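Local coordinates for protein NRPS (PDB 6NKI) that binds NADPH in a Rossmann-type domain of the male sterility protein family and belongs to a fungal nonribosomal peptide synthetase, at residues D137-A142 and D201-T206. Residues are numbered along the deposited sequence; the frame is centred on the assembly and turned at random.
Sequences DTLEAA and DGYTQT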
loop_
_atom_site.group_PDB
_atom_site.type_symbol
_atom_site.label_atom_id
_atom_site.label_comp_id
_atom_site.label_asym_id
_atom_site.label_seq_id
_atom_site.Cartn_x
_atom_site.Cartn_y
_atom_site.Cartn_z
ATOM N N ASP A 137 0.246 36.968 2.397
ATOM C CA ASP A 137 -0.559 37.719 3.357
ATOM C C ASP A 137 -2.056 37.460 3.208
ATOM O O ASP A 137 -2.814 37.745 4.142
ATOM C CB ASP A 137 -0.279 39.216 3.234
ATOM C CG ASP A 137 -0.835 40.012 4.403
ATOM O OD1 ASP A 137 -0.194 40.014 5.478
ATOM O OD2 ASP A 137 -1.923 40.610 4.252
ATOM N N THR A 138 -2.497 36.927 2.069
ATOM C CA THR A 138 -3.911 36.627 1.886
ATOM C C THR A 138 -4.255 35.223 2.379
ATOM O O THR A 138 -5.343 35.002 2.924
ATOM C CB THR A 138 -4.292 36.774 0.411
ATOM O OG1 THR A 138 -3.793 38.018 -0.082
ATOM C CG2 THR A 138 -5.804 36.778 0.260
ATOM N N LEU A 139 -3.344 34.270 2.199
ATOM C CA LEU A 139 -3.547 32.932 2.731
ATOM C C LEU A 139 -3.350 32.881 4.239
ATOM O O LEU A 139 -3.711 31.880 4.863
ATOM C CB LEU A 139 -2.581 31.954 2.052
ATOM C CG LEU A 139 -2.544 32.042 0.518
ATOM C CD1 LEU A 139 -1.569 31.032 -0.096
ATOM C CD2 LEU A 139 -3.928 31.977 -0.126
ATOM N N GLU A 140 -2.793 33.945 4.822
ATOM C CA GLU A 140 -2.367 33.937 6.217
ATOM C C GLU A 140 -3.552 33.715 7.147
ATOM O O GLU A 140 -3.548 32.806 7.982
ATOM C CB GLU A 140 -1.647 35.260 6.519
ATOM C CG GLU A 140 -0.755 35.325 7.776
ATOM C CD GLU A 140 -1.456 35.858 9.019
ATOM O OE1 GLU A 140 -2.477 36.563 8.877
ATOM O OE2 GLU A 140 -0.951 35.613 10.139
ATOM N N ALA A 141 -4.588 34.537 7.001
ATOM C CA ALA A 141 -5.772 34.371 7.834
ATOM C C ALA A 141 -6.431 33.021 7.589
ATOM O O ALA A 141 -6.851 32.345 8.535
ATOM C CB ALA A 141 -6.759 35.511 7.575
ATOM N N ALA A 142 -6.521 32.605 6.328
ATOM C CA ALA A 142 -7.229 31.369 6.024
ATOM C C ALA A 142 -6.413 30.152 6.449
ATOM O O ALA A 142 -6.951 29.195 7.021
ATOM C CB ALA A 142 -7.568 31.324 4.537
ATOM N N ASP A 201 7.506 30.076 -2.236
ATOM C CA ASP A 201 6.081 30.355 -2.342
ATOM C C ASP A 201 5.469 30.627 -0.978
ATOM O O ASP A 201 5.763 29.924 -0.008
ATOM C CB ASP A 201 5.349 29.187 -3.000
ATOM C CG ASP A 201 3.893 29.503 -3.286
ATOM O OD1 ASP A 201 3.444 30.631 -2.976
ATOM O OD2 ASP A 201 3.193 28.626 -3.823
ATOM N N GLY A 202 4.579 31.620 -0.927
ATOM C CA GLY A 202 3.848 31.890 0.298
ATOM C C GLY A 202 2.970 30.729 0.725
ATOM O O GLY A 202 2.821 30.464 1.920
ATOM N N TYR A 203 2.376 30.024 -0.236
ATOM C CA TYR A 203 1.587 28.851 0.113
ATOM C C TYR A 203 2.418 27.847 0.908
ATOM O O TYR A 203 2.099 27.524 2.057
ATOM C CB TYR A 203 1.001 28.201 -1.136
ATOM C CG TYR A 203 0.362 26.898 -0.762
ATOM C CD1 TYR A 203 -0.831 26.872 -0.049
ATOM C CD2 TYR A 203 0.982 25.690 -1.060
ATOM C CE1 TYR A 203 -1.407 25.677 0.327
ATOM C CE2 TYR A 203 0.419 24.496 -0.693
ATOM C CZ TYR A 203 -0.776 24.493 0.005
ATOM O OH TYR A 203 -1.342 23.297 0.376
ATOM N N THR A 204 3.491 27.338 0.301
ATOM C CA THR A 204 4.442 26.515 1.040
ATOM C C THR A 204 4.993 27.238 2.269
ATOM O O THR A 204 5.384 26.599 3.253
ATOM C CB THR A 204 5.574 26.093 0.103
ATOM O OG1 THR A 204 6.157 27.254 -0.497
ATOM C CG2 THR A 204 5.040 25.190 -0.998
ATOM N N GLN A 205 5.007 28.569 2.239
ATOM C CA GLN A 205 5.448 29.365 3.376
ATOM C C GLN A 205 4.347 29.540 4.417
ATOM O O GLN A 205 4.655 29.840 5.574
ATOM C CB GLN A 205 5.938 30.728 2.868
ATOM C CG GLN A 205 6.758 31.603 3.807
ATOM C CD GLN A 205 7.176 32.906 3.133
ATOM O OE1 GLN A 205 6.768 33.185 2.005
ATOM N NE2 GLN A 205 7.998 33.698 3.816
ATOM N N THR A 206 3.078 29.344 4.034
ATOM C CA THR A 206 1.987 29.345 5.009
ATOM C C THR A 206 1.935 28.040 5.785
ATOM O O THR A 206 1.826 28.049 7.017
ATOM C CB THR A 206 0.630 29.567 4.333
ATOM O OG1 THR A 206 0.412 28.563 3.330
ATOM C CG2 THR A 206 0.507 30.974 3.748
#
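The first torsions of Leu139 and Tyr203 bring the two residues together: CG of Leu139 lies anti to its carbonyl carbon (chi1 -49°), which carries the branched end across to helix 202-220, while CG of Tyr203 lies anti to its own backbone N (chi1 172°). The two side chains cross at about a right angle. The contact joins two helices of an NADP-binding Rossmann fold. Helix 136-156 follows strand 122-125 of the parallel sheet and leads into strand 162-166; helix 202-220 then leads into the next strand, 226-230, and the first turns of the two helices pack against each other.

Leu139 carries nearly all of the contact from its side. Its CD1 reaches the root of the tyrosine, 3.8 Å from Tyr203 CA and 4.0 Å from Tyr203 CB, and lies at the edge of the ring, near its plane. One turn further along helix 202-220, the methyl CG2 of Thr206 packs against Leu139 CB at 3.7 Å. Leucine thus bridges the two residues by apolar contact alone; no hydrogen bond links the segments. Val129 also touches Leu139, and Thr206 also touches Tyr136 and Val144 of helix 136-156.

The hydroxyl of Thr206 is hydrogen-bonded to ND2 of Asn143 in helix 136-156, a second tie between the helices while the methyl faces Leu139. The side chain of Tyr203 lies about 5 Å from the bound NADPH, which places the contact beside the NADPH pocket. Asp201 caps the helix that presents the tyrosine: Tyr203 N donates to Asp201 OD1 over 3.0 Å, approaching from above the carboxylate plane.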